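Local coordinates for protein oligogalacturonate lyase (Vibrio parahaemolyticus RIMD 2210633, PDB 3C5M) that probably cleaves oligogalacturonides, the short fragments of pectin, as a manganese-binding lyase folded as a seven-bladed beta-propeller, at residues D16-V21 / K334-H338; V279-C285 / Y323-T327; D300-A304 / I316-P320; D215-W219 / C240-F244; G86-T90 / A132-C136. One frame throughout, in Å; residues are numbered along the deposited sequence.

Interaction 1 (D16-V21 / K334-H338); sequences DSDTQV and KLCKH
Asp-16 and Thr-19 of the loop 16-21 take hold of the edge strand 334-337 at two points, one charged and one neutral. At the charged point Lys-337 NZ lies 3.4 Å from Asp-16 OD1 in a salt bridge, while OD2 of the same carboxylate takes weak bonds from Lys-337 NZ and from the backbone Lys-337 N. The lysine chain runs extended from CB and then bends at chi3 and chi4, which turns NZ back toward both carboxylate oxygens, the two side chains crossing at about a right angle. At the neutral point Thr-19 OG1 donates to Leu-335 O over 2.8 Å, arriving only slightly tilted from the carbonyl plane. Beside it Val-21 CG1 packs against Leu-335 CD2 at 3.5 Å.

The second shell fixes the carboxylate. Asp-16 OD1 accepts from Asp-18 N at 2.8 Å and from Thr-19 N at 3.2 Å, which reach it from opposite faces of its plane; the bond to Asp-18 N makes an Asx turn, and the one to Thr-19 N makes it part of an Asx motif. Asp-18 OD2 brings a further negative charge within 4.1 Å of Lys-337 NZ, probably favouring the lysine's positive charge.

Further out, the loop joins strands 12-15 and 22-25 of one blade, whereas strand 334-337 is an outermost strand of the preceding blade, paired with strand 321-326; Leu-335 also packs on Val-365 and Ala-380 in strands 364-369 and 376-381.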
# COMPACT_ATOMS: atom_id res chain seq x y z
N ASP A 16 -20.41 3.67 -15.53
CA ASP A 16 -19.76 2.50 -16.11
C ASP A 16 -20.76 1.79 -17.02
O ASP A 16 -21.89 1.51 -16.62
CB ASP A 16 -19.28 1.57 -15.01
CG ASP A 16 -18.42 0.45 -15.54
OD1 ASP A 16 -18.99 -0.52 -16.09
OD2 ASP A 16 -17.18 0.54 -15.42
N SER A 17 -20.33 1.50 -18.25
CA SER A 17 -21.17 0.84 -19.24
C SER A 17 -21.64 -0.58 -18.90
O SER A 17 -22.64 -1.04 -19.46
CB SER A 17 -20.47 0.82 -20.59
OG SER A 17 -19.24 0.14 -20.49
N ASP A 18 -20.95 -1.26 -17.98
CA ASP A 18 -21.31 -2.62 -17.61
C ASP A 18 -22.02 -2.79 -16.26
O ASP A 18 -22.75 -3.75 -16.07
CB ASP A 18 -20.08 -3.54 -17.62
CG ASP A 18 -19.48 -3.72 -19.02
OD1 ASP A 18 -18.65 -4.64 -19.20
OD2 ASP A 18 -19.83 -2.94 -19.94
N THR A 19 -21.81 -1.85 -15.34
CA THR A 19 -22.42 -1.96 -14.02
C THR A 19 -23.32 -0.79 -13.66
O THR A 19 -24.03 -0.84 -12.64
CB THR A 19 -21.33 -2.07 -12.94
OG1 THR A 19 -20.51 -0.90 -13.01
CG2 THR A 19 -20.48 -3.30 -13.16
N GLN A 20 -23.28 0.24 -14.49
CA GLN A 20 -24.07 1.46 -14.29
C GLN A 20 -23.58 2.24 -13.07
O GLN A 20 -24.11 3.32 -12.77
CB GLN A 20 -25.56 1.12 -14.12
CG GLN A 20 -26.35 0.99 -15.42
CD GLN A 20 -25.71 0.03 -16.41
OE1 GLN A 20 -25.30 0.43 -17.51
NE2 GLN A 20 -25.61 -1.25 -16.03
N VAL A 21 -22.57 1.72 -12.38
CA VAL A 21 -22.05 2.39 -11.20
C VAL A 21 -21.39 3.72 -11.56
O VAL A 21 -20.73 3.83 -12.60
CB VAL A 21 -21.04 1.49 -10.47
CG1 VAL A 21 -20.41 2.26 -9.33
CG2 VAL A 21 -21.73 0.25 -9.95
N LYS A 334 -18.71 -7.43 -9.06
CA LYS A 334 -18.05 -6.42 -9.88
C LYS A 334 -18.60 -5.05 -9.56
O LYS A 334 -19.80 -4.83 -9.70
CB LYS A 334 -18.25 -6.71 -11.36
CG LYS A 334 -17.55 -7.95 -11.88
CD LYS A 334 -17.61 -8.00 -13.40
CE LYS A 334 -16.89 -9.21 -13.98
NZ LYS A 334 -17.51 -10.52 -13.62
N LEU A 335 -17.74 -4.12 -9.14
CA LEU A 335 -18.17 -2.76 -8.80
C LEU A 335 -18.31 -1.95 -10.07
O LEU A 335 -19.40 -1.56 -10.48
CB LEU A 335 -17.15 -2.06 -7.89
CG LEU A 335 -17.65 -1.00 -6.89
CD1 LEU A 335 -16.49 -0.11 -6.46
CD2 LEU A 335 -18.76 -0.18 -7.50
N CYS A 336 -17.18 -1.67 -10.69
CA CYS A 336 -17.16 -0.92 -11.91
C CYS A 336 -15.97 -1.45 -12.64
O CYS A 336 -15.46 -2.53 -12.33
CB CYS A 336 -17.01 0.58 -11.65
SG CYS A 336 -15.40 1.07 -11.01
N LYS A 337 -15.49 -0.69 -13.61
CA LYS A 337 -14.37 -1.12 -14.40
C LYS A 337 -13.23 -0.12 -14.31
O LYS A 337 -13.46 1.08 -14.38
CB LYS A 337 -14.86 -1.29 -15.85
CG LYS A 337 -13.95 -2.06 -16.76
CD LYS A 337 -14.69 -2.60 -17.99
CE LYS A 337 -15.28 -1.51 -18.89
NZ LYS A 337 -16.58 -0.99 -18.38
N HIS A 338 -12.00 -0.60 -14.11
CA HIS A 338 -10.84 0.28 -14.02
C HIS A 338 -10.10 0.31 -15.35
O HIS A 338 -9.46 1.30 -15.68
CB HIS A 338 -9.89 -0.14 -12.88
CG HIS A 338 -9.24 -1.48 -13.07
ND1 HIS A 338 -8.29 -1.72 -14.05
CD2 HIS A 338 -9.38 -2.65 -12.40
CE1 HIS A 338 -7.89 -2.98 -13.97
NE2 HIS A 338 -8.53 -3.56 -12.97

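Interaction 2 (V279-C285 / Y323-T327); sequences VMVMPPC and YVLNT
Met-280, a selenomethionine, and Leu-325 lead the apolar packing between 279-285 and 323-327. The selenium lies 3.6 Å from Leu-325 CD2, and the chain then bends at chi3, carrying CE past Leu-325 CB to the backbone of Thr-327. Here the methyl group rests on main-chain atoms as much as on a side chain. Toward Thr-327, Val-279 CG2 meets Thr-327 CG2 at 3.7 Å, the two branches crossing at about a right angle; toward Tyr-323, Pro-283 CD and Leu-325 CD2 approach tip to tip, 3.9 Å apart.

The aromatic contacts gather on Tyr-323. Pro-283 presents its CB-CG edge to one face, with CB 4.2 Å from the centroid of the Tyr-323 ring and 13° off the normal, a CH-pi contact. Cys-285 SG approaches the same ring obliquely and comes within 3.5 Å of Tyr-323 CD2, a sulfur-aromatic contact.

Polar ends turn to other partners: the hydroxyl of Tyr-323 bonds to Asp-319 and that of Thr-327 to the carbonyl of Gly-294. The strands 279-281 and 323-326 stay 9.2 Å apart at their axes, too far for backbone pairing. Such face-to-face packing joins successive blades of a beta-propeller: Val-279 and Met-280 pack across the blade interface, Pro-283 lies in the linker, and Cys-285 begins the first strand of Tyr-323's own blade, leading toward the manganese ligand His-287.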
# COMPACT_ATOMS: atom_id res chain seq x y z
N VAL A 279 -11.72 -17.40 4.89
CA VAL A 279 -12.83 -16.45 4.88
C VAL A 279 -13.68 -16.58 3.61
O VAL A 279 -14.91 -16.56 3.68
CB VAL A 279 -12.34 -15.00 5.00
CG1 VAL A 279 -11.39 -14.68 3.88
CG2 VAL A 279 -13.52 -14.04 4.97
N MSE A 280 -13.02 -16.69 2.46
CA MSE A 280 -13.74 -16.84 1.20
C MSE A 280 -12.81 -17.01 -0.00
O MSE A 280 -11.59 -16.91 0.12
CB MSE A 280 -14.66 -15.65 0.95
CG MSE A 280 -13.98 -14.43 0.36
SE MSE A 280 -15.23 -13.02 -0.19
CE MSE A 280 -14.95 -11.81 1.28
N VAL A 281 -13.40 -17.27 -1.17
CA VAL A 281 -12.64 -17.44 -2.40
C VAL A 281 -12.04 -16.11 -2.80
O VAL A 281 -12.36 -15.08 -2.23
CB VAL A 281 -13.52 -17.91 -3.55
CG1 VAL A 281 -14.17 -19.23 -3.19
CG2 VAL A 281 -14.57 -16.85 -3.85
N MSE A 282 -11.19 -16.14 -3.82
CA MSE A 282 -10.52 -14.94 -4.27
C MSE A 282 -10.62 -14.80 -5.77
O MSE A 282 -10.00 -15.57 -6.51
CB MSE A 282 -9.05 -14.99 -3.88
CG MSE A 282 -8.56 -13.87 -2.97
SE MSE A 282 -8.22 -12.19 -3.82
CE MSE A 282 -6.49 -12.59 -4.62
N PRO A 283 -11.39 -13.81 -6.25
CA PRO A 283 -11.50 -13.63 -7.70
C PRO A 283 -10.13 -13.25 -8.28
O PRO A 283 -9.25 -12.78 -7.57
CB PRO A 283 -12.54 -12.52 -7.83
CG PRO A 283 -12.38 -11.75 -6.55
CD PRO A 283 -12.20 -12.83 -5.52
N PRO A 284 -9.94 -13.46 -9.60
CA PRO A 284 -8.67 -13.13 -10.25
C PRO A 284 -8.25 -11.67 -10.04
O PRO A 284 -8.52 -10.82 -10.88
CB PRO A 284 -8.96 -13.44 -11.72
CG PRO A 284 -10.42 -13.10 -11.84
CD PRO A 284 -10.99 -13.75 -10.60
N CYS A 285 -7.58 -11.39 -8.92
CA CYS A 285 -7.15 -10.03 -8.61
C CYS A 285 -5.71 -9.90 -8.16
O CYS A 285 -5.16 -10.81 -7.54
CB CYS A 285 -8.06 -9.43 -7.53
SG CYS A 285 -9.76 -9.15 -8.07
N TYR A 323 -13.34 -5.39 -7.84
CA TYR A 323 -14.27 -6.23 -7.10
C TYR A 323 -14.53 -5.76 -5.68
O TYR A 323 -13.63 -5.30 -4.99
CB TYR A 323 -13.75 -7.66 -7.07
CG TYR A 323 -13.83 -8.36 -8.40
CD1 TYR A 323 -14.87 -9.24 -8.69
CD2 TYR A 323 -12.84 -8.16 -9.37
CE1 TYR A 323 -14.93 -9.92 -9.91
CE2 TYR A 323 -12.89 -8.83 -10.59
CZ TYR A 323 -13.94 -9.71 -10.85
OH TYR A 323 -14.01 -10.38 -12.05
N VAL A 324 -15.79 -5.87 -5.26
CA VAL A 324 -16.14 -5.50 -3.90
C VAL A 324 -16.67 -6.76 -3.21
O VAL A 324 -17.84 -7.13 -3.36
CB VAL A 324 -17.18 -4.38 -3.86
CG1 VAL A 324 -17.65 -4.16 -2.44
CG2 VAL A 324 -16.58 -3.09 -4.39
N LEU A 325 -15.79 -7.43 -2.49
CA LEU A 325 -16.14 -8.65 -1.78
C LEU A 325 -16.87 -8.34 -0.48
O LEU A 325 -16.59 -7.35 0.20
CB LEU A 325 -14.88 -9.47 -1.48
CG LEU A 325 -14.07 -9.99 -2.67
CD1 LEU A 325 -13.43 -8.83 -3.40
CD2 LEU A 325 -12.99 -10.96 -2.19
N ASN A 326 -17.81 -9.20 -0.15
CA ASN A 326 -18.59 -9.07 1.07
C ASN A 326 -18.16 -10.22 2.00
O ASN A 326 -18.61 -11.34 1.84
CB ASN A 326 -20.07 -9.21 0.73
CG ASN A 326 -20.95 -8.88 1.89
OD1 ASN A 326 -20.78 -9.42 2.99
ND2 ASN A 326 -21.91 -7.99 1.67
N THR A 327 -17.28 -9.92 2.95
CA THR A 327 -16.77 -10.91 3.90
C THR A 327 -17.83 -11.82 4.52
O THR A 327 -17.75 -13.04 4.40
CB THR A 327 -15.98 -10.22 5.05
OG1 THR A 327 -14.80 -9.62 4.52
CG2 THR A 327 -15.58 -11.22 6.13

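Interaction 3 (D300-A304 / I316-P320); sequences DGCDA and IENDP
Asp-319 N donates to Cys-302 O over 3.0 Å, the one sound hydrogen bond between 300-304 and 316-320. The N-H points fairly straight at the oxygen, with an angle of 152°, but it comes from above the carbonyl plane and not along a lone pair. The two backbones run in roughly opposite directions around this bond, which extends the approach of two antiparallel strands a little way into the loop beyond them.

Asp-319 contributes its side chain as well. Its CB packs 3.3 Å from Cys-302 O, and its CG, anti to the backbone N (chi1 -178°), extends beside Gly-301, reaching 4.0 Å from Gly-301 CA. With the carboxylate extended in this way, OD1 can accept from the hydroxyl of Tyr-323 and OD2 from the backbone N of Phe-321, so both oxygens are engaged within the same hairpin. Farther from the sheet, the side chains of Asp-303 and Asn-318 come together, but their modelled closeness is doubtful and no bond between them can be trusted. At the outer end, next to the unmodelled tip of the loop, Ala-304 CB meets Ile-316 CD1 at 3.4 Å, a small apolar contact on an exposed part of the chain.

Strand 296-301 leads into this contact and strand 321-326 leads away from it, the two being neighbours in one four-stranded blade. On the inner side Asp-300 bonds to the backbone of His-355 and weakly to His-287, two manganese ligands, while Gly-301 O accepts from His-338 just beyond the outer strand 334-337.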
# COMPACT_ATOMS: atom_id res chain seq x y z
N ASP A 300 -8.30 -5.98 -7.34
CA ASP A 300 -7.81 -5.55 -8.64
C ASP A 300 -7.90 -6.60 -9.74
O ASP A 300 -7.02 -7.45 -9.84
CB ASP A 300 -6.35 -5.16 -8.53
CG ASP A 300 -6.16 -3.70 -8.60
OD1 ASP A 300 -7.00 -3.06 -9.26
OD2 ASP A 300 -5.18 -3.21 -8.01
N GLY A 301 -8.92 -6.53 -10.58
CA GLY A 301 -9.02 -7.50 -11.66
C GLY A 301 -7.82 -7.37 -12.60
O GLY A 301 -7.42 -6.26 -12.95
N CYS A 302 -7.24 -8.49 -13.00
CA CYS A 302 -6.09 -8.46 -13.89
C CYS A 302 -6.09 -9.59 -14.91
O CYS A 302 -7.13 -10.18 -15.19
CB CYS A 302 -4.81 -8.52 -13.08
SG CYS A 302 -4.75 -9.98 -12.04
N ASP A 303 -4.91 -9.87 -15.46
CA ASP A 303 -4.75 -10.93 -16.47
C ASP A 303 -4.42 -12.25 -15.80
O ASP A 303 -3.64 -12.29 -14.85
CB ASP A 303 -3.61 -10.57 -17.42
CG ASP A 303 -3.51 -9.08 -17.67
OD1 ASP A 303 -4.52 -8.47 -18.10
OD2 ASP A 303 -2.43 -8.51 -17.44
N ALA A 304 -5.00 -13.33 -16.31
CA ALA A 304 -4.75 -14.65 -15.73
C ALA A 304 -3.29 -15.06 -15.84
O ALA A 304 -2.53 -14.99 -14.87
CB ALA A 304 -5.64 -15.69 -16.40
N ILE A 316 -8.38 -16.89 -23.34
CA ILE A 316 -9.15 -16.37 -22.22
C ILE A 316 -9.49 -14.89 -22.41
O ILE A 316 -9.89 -14.48 -23.50
CB ILE A 316 -8.36 -16.53 -20.90
CG1 ILE A 316 -6.96 -15.94 -21.06
CG2 ILE A 316 -8.31 -18.00 -20.50
CD1 ILE A 316 -6.16 -15.85 -19.79
N GLU A 317 -9.33 -14.09 -21.36
CA GLU A 317 -9.65 -12.66 -21.43
C GLU A 317 -9.18 -11.90 -20.18
O GLU A 317 -9.43 -12.34 -19.06
CB GLU A 317 -11.16 -12.48 -21.59
CG GLU A 317 -11.59 -11.04 -21.82
CD GLU A 317 -10.91 -10.41 -23.02
OE1 GLU A 317 -9.70 -10.11 -22.93
OE2 GLU A 317 -11.59 -10.22 -24.06
N ASN A 318 -8.52 -10.77 -20.38
CA ASN A 318 -8.03 -9.96 -19.27
C ASN A 318 -9.21 -9.31 -18.54
O ASN A 318 -10.11 -8.74 -19.17
CB ASN A 318 -7.08 -8.89 -19.80
CG ASN A 318 -5.76 -9.47 -20.30
OD1 ASN A 318 -5.02 -8.83 -21.05
ND2 ASN A 318 -5.46 -10.70 -19.87
N ASP A 319 -9.21 -9.42 -17.22
CA ASP A 319 -10.27 -8.87 -16.38
C ASP A 319 -9.98 -7.43 -15.96
O ASP A 319 -9.10 -7.18 -15.15
CB ASP A 319 -10.45 -9.75 -15.15
CG ASP A 319 -11.58 -9.27 -14.25
OD1 ASP A 319 -11.92 -10.00 -13.31
OD2 ASP A 319 -12.11 -8.17 -14.47
N PRO A 320 -10.72 -6.46 -16.51
CA PRO A 320 -10.48 -5.07 -16.15
C PRO A 320 -11.43 -4.57 -15.05
O PRO A 320 -11.65 -3.37 -14.93
CB PRO A 320 -10.73 -4.35 -17.46
CG PRO A 320 -11.97 -5.08 -17.95
CD PRO A 320 -11.59 -6.55 -17.69

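Interaction 4 (D215-W219 / C240-F244); sequences DARMW and CTHEF
Arg-217 and Glu-243 cross obliquely, with the guanidinium and carboxylate planes almost perpendicular at 86°. Arg-217 NH1 nevertheless donates within its own guanidinium plane, meeting the syn lone pair of Glu-243 OE1 at 2.6 Å in a salt bridge. The bond is bent, its N-H angle being 132°, and the second oxygen, Glu-243 OE2, stays 2.9 Å from the same Arg-217 NH1. Arg-217 sets out toward the strand and bends at chi3, its CD passing 3.1 Å from Cys-240 O.

Met-218, a selenomethionine, comes in obliquely beside this pair. Bent at both chi2 and chi3, it places CE 3.3 Å from Glu-243 CB and close to the carboxylate carbon, so that methyl packing and salt bridge bear on one glutamate. Nearer its root, Met-218 CG rests 3.9 Å from Cys-240 CB. Met-218 is also the centre of an inverse gamma turn, which folds the loop here.

The other end of the guanidinium serves a second acid, NH2 forming a salt bridge with Glu-208. The loop leads into strand 219-222 of one blade, and segment 240-244 belongs to strand 238-245, first of the next, whose neighbour 252-258 supplies Tyr-254 against both Met-218 and Cys-240.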
# COMPACT_ATOMS: atom_id res chain seq x y z
N ASP A 215 11.03 -20.35 2.86
CA ASP A 215 10.45 -21.00 4.04
C ASP A 215 9.03 -20.54 4.37
O ASP A 215 8.13 -21.36 4.52
CB ASP A 215 11.36 -20.79 5.27
CG ASP A 215 11.87 -19.35 5.40
OD1 ASP A 215 12.46 -19.03 6.45
OD2 ASP A 215 11.69 -18.55 4.47
N ALA A 216 8.85 -19.23 4.48
CA ALA A 216 7.55 -18.62 4.76
C ALA A 216 7.73 -17.12 4.85
O ALA A 216 8.80 -16.64 5.23
CB ALA A 216 6.98 -19.16 6.06
N ARG A 217 6.70 -16.36 4.49
CA ARG A 217 6.82 -14.91 4.58
C ARG A 217 5.96 -14.33 5.69
O ARG A 217 6.25 -13.26 6.21
CB ARG A 217 6.46 -14.25 3.25
CG ARG A 217 5.16 -14.71 2.62
CD ARG A 217 4.59 -13.55 1.80
NE ARG A 217 5.66 -12.84 1.09
CZ ARG A 217 5.61 -11.56 0.75
NH1 ARG A 217 4.55 -10.83 1.05
NH2 ARG A 217 6.63 -10.99 0.11
N MSE A 218 4.91 -15.05 6.06
CA MSE A 218 4.02 -14.60 7.12
C MSE A 218 4.76 -14.56 8.45
O MSE A 218 4.70 -15.51 9.22
CB MSE A 218 2.82 -15.55 7.24
CG MSE A 218 1.96 -15.73 5.97
SE MSE A 218 0.85 -14.18 5.52
CE MSE A 218 2.13 -13.35 4.32
N TRP A 219 5.47 -13.47 8.73
CA TRP A 219 6.18 -13.39 10.00
C TRP A 219 5.64 -12.32 10.94
O TRP A 219 5.00 -11.35 10.51
CB TRP A 219 7.66 -13.16 9.77
CG TRP A 219 8.38 -14.35 9.27
CD1 TRP A 219 8.55 -14.72 7.98
CD2 TRP A 219 9.02 -15.35 10.07
NE1 TRP A 219 9.28 -15.88 7.91
CE2 TRP A 219 9.58 -16.29 9.18
CE3 TRP A 219 9.18 -15.53 11.44
CZ2 TRP A 219 10.28 -17.40 9.63
CZ3 TRP A 219 9.89 -16.64 11.89
CH2 TRP A 219 10.43 -17.56 10.98
N CYS A 240 1.59 -18.16 0.42
CA CYS A 240 0.86 -17.03 0.99
C CYS A 240 1.41 -15.70 0.52
O CYS A 240 2.62 -15.53 0.40
CB CYS A 240 0.89 -17.10 2.51
SG CYS A 240 0.27 -18.65 3.17
N THR A 241 0.53 -14.74 0.28
CA THR A 241 0.97 -13.43 -0.18
C THR A 241 -0.12 -12.38 -0.06
O THR A 241 -1.25 -12.68 0.31
CB THR A 241 1.41 -13.50 -1.64
OG1 THR A 241 1.93 -12.22 -2.04
CG2 THR A 241 0.23 -13.87 -2.53
N HIS A 242 0.23 -11.14 -0.38
CA HIS A 242 -0.73 -10.05 -0.32
C HIS A 242 -1.16 -9.76 1.10
O HIS A 242 -2.22 -9.16 1.31
CB HIS A 242 -1.97 -10.38 -1.14
CG HIS A 242 -1.69 -10.65 -2.58
ND1 HIS A 242 -0.81 -9.90 -3.32
CD2 HIS A 242 -2.23 -11.55 -3.43
CE1 HIS A 242 -0.81 -10.33 -4.57
NE2 HIS A 242 -1.66 -11.33 -4.67
N GLU A 243 -0.36 -10.17 2.08
CA GLU A 243 -0.72 -9.95 3.49
C GLU A 243 -0.87 -8.47 3.84
O GLU A 243 -0.18 -7.60 3.30
CB GLU A 243 0.34 -10.58 4.41
CG GLU A 243 1.63 -9.78 4.55
CD GLU A 243 2.67 -10.11 3.48
OE1 GLU A 243 2.29 -10.51 2.36
OE2 GLU A 243 3.88 -9.96 3.76
N PHE A 244 -1.79 -8.19 4.74
CA PHE A 244 -2.02 -6.82 5.17
C PHE A 244 -2.88 -6.80 6.44
O PHE A 244 -3.80 -7.60 6.59
CB PHE A 244 -2.68 -6.02 4.04
CG PHE A 244 -4.12 -6.38 3.80
CD1 PHE A 244 -5.14 -5.71 4.47
CD2 PHE A 244 -4.45 -7.40 2.91
CE1 PHE A 244 -6.47 -6.05 4.25
CE2 PHE A 244 -5.78 -7.75 2.69
CZ PHE A 244 -6.80 -7.07 3.36

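Interaction 5 (G86-T90 / A132-C136); sequences GFIST and ANSDC
A type I beta turn from Asn-133 to Cys-136, closed by the backbone bond from Cys-136 N to Asn-133 O at 2.7 Å, faces the end of the short strand 87-88. The contact joins two successive blades of the beta-propeller: strand 87-88 is the first of one four-stranded sheet, and the turn links strands 124-132 and 138-145 of the following one.

Of the side chains, Phe-87 carries the apolar part. Its CG sits between the backbone N and the carbonyl carbon (chi1 70°), which sends the ring toward the other blade. There the Ala-132 CB methyl meets the ring obliquely at its CZ-CE1 side, 3.5 Å from each of these Phe-87 atoms. Cys-136 SG lies instead near the plane of the ring, at its edge, 4.5 Å from Phe-87 CE1, and also packs 3.8 Å from Ser-89 CA. The sulfur thus lies beside the point where strand 87-88 gives way to loop.

Behind this front, Phe-87 meets Phe-96 on the adjacent strand with their planes nearly parallel, and both Phe-87 and Ala-132 touch Leu-139. The turn has its own anchors: Asn-133 OD1 accepts from the backbone of Thr-137 and Lys-138, and Ser-134 OG bonds to the carbonyl of Pro-197. At the solvent-exposed Thr-90 comes the hydrogen bond between the segments, Thr-90 OG1 donating to Ser-134 O at 2.7 Å from a position tilted 32° out of the carbonyl plane.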
# COMPACT_ATOMS: atom_id res chain seq x y z
N GLY A 86 4.03 7.70 0.87
CA GLY A 86 3.45 8.78 1.66
C GLY A 86 2.16 8.46 2.38
O GLY A 86 1.38 7.62 1.91
N PHE A 87 1.93 9.11 3.52
CA PHE A 87 0.70 8.89 4.28
C PHE A 87 0.40 10.03 5.24
O PHE A 87 1.30 10.76 5.67
CB PHE A 87 0.76 7.56 5.04
CG PHE A 87 1.73 7.56 6.18
CD1 PHE A 87 1.33 7.94 7.46
CD2 PHE A 87 3.05 7.20 5.98
CE1 PHE A 87 2.25 7.97 8.52
CE2 PHE A 87 3.97 7.23 7.04
CZ PHE A 87 3.57 7.61 8.31
N ILE A 88 -0.87 10.17 5.58
CA ILE A 88 -1.32 11.22 6.50
C ILE A 88 -1.26 10.72 7.95
O ILE A 88 -1.51 9.55 8.22
CB ILE A 88 -2.76 11.67 6.13
CG1 ILE A 88 -2.75 12.32 4.74
CG2 ILE A 88 -3.29 12.64 7.15
CD1 ILE A 88 -4.10 12.77 4.22
N SER A 89 -0.90 11.62 8.87
CA SER A 89 -0.79 11.30 10.29
C SER A 89 -2.17 11.00 10.88
O SER A 89 -3.18 11.30 10.26
CB SER A 89 -0.18 12.49 11.04
OG SER A 89 -1.06 13.62 11.05
N THR A 90 -2.20 10.41 12.07
CA THR A 90 -3.45 10.08 12.72
C THR A 90 -4.20 11.34 13.11
O THR A 90 -5.43 11.41 12.99
CB THR A 90 -3.21 9.23 13.97
OG1 THR A 90 -2.45 8.07 13.61
CG2 THR A 90 -4.52 8.80 14.60
N ALA A 132 3.78 3.87 9.99
CA ALA A 132 3.61 4.43 11.33
C ALA A 132 2.74 3.57 12.24
O ALA A 132 2.02 2.70 11.78
CB ALA A 132 3.00 5.81 11.21
N ASN A 133 2.82 3.83 13.54
CA ASN A 133 2.02 3.09 14.50
C ASN A 133 0.74 3.90 14.67
O ASN A 133 0.71 5.07 14.31
CB ASN A 133 2.74 2.97 15.84
CG ASN A 133 2.90 4.30 16.53
OD1 ASN A 133 3.34 5.28 15.93
ND2 ASN A 133 2.56 4.33 17.80
N SER A 134 -0.31 3.28 15.21
CA SER A 134 -1.57 4.00 15.35
C SER A 134 -1.48 5.37 16.01
O SER A 134 -2.15 6.30 15.56
CB SER A 134 -2.59 3.14 16.06
OG SER A 134 -3.26 2.33 15.10
N ASP A 135 -0.67 5.50 17.05
CA ASP A 135 -0.52 6.78 17.74
C ASP A 135 0.32 7.74 16.91
O ASP A 135 0.36 8.94 17.18
CB ASP A 135 0.12 6.59 19.11
CG ASP A 135 -0.81 5.95 20.11
OD1 ASP A 135 -2.03 6.23 20.05
OD2 ASP A 135 -0.33 5.16 20.96
N CYS A 136 1.02 7.20 15.91
CA CYS A 136 1.84 8.02 15.03
C CYS A 136 2.99 8.69 15.78
O CYS A 136 3.24 9.88 15.60
CB CYS A 136 0.96 9.08 14.37
SG CYS A 136 1.39 9.38 12.68

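How the interactions relate
Interactions 1, 2 and 3 converge on the sheet that holds strands 285-290, 296-301, 321-326 and 334-337. Interaction 3 ties the loop between its two middle strands, interaction 2 packs one face against the preceding blade, and interaction 1 attaches its outer edge to the following one; interactions 1 and 3 meet where His-338 N lies 2.9 Å from Pro-320 O. Interactions 4 and 5 join other pairs of blades, interaction 4 reaching the blade whose last strand, 276-281, enters interaction 2. Chemistry follows place: interaction 2, with most of its touching residues buried, is apolar and aromatic, surface contact 3 rests on a backbone bond, and the partly buried others add polar bonds, charged in 4, charged and neutral in 1, neutral in 5.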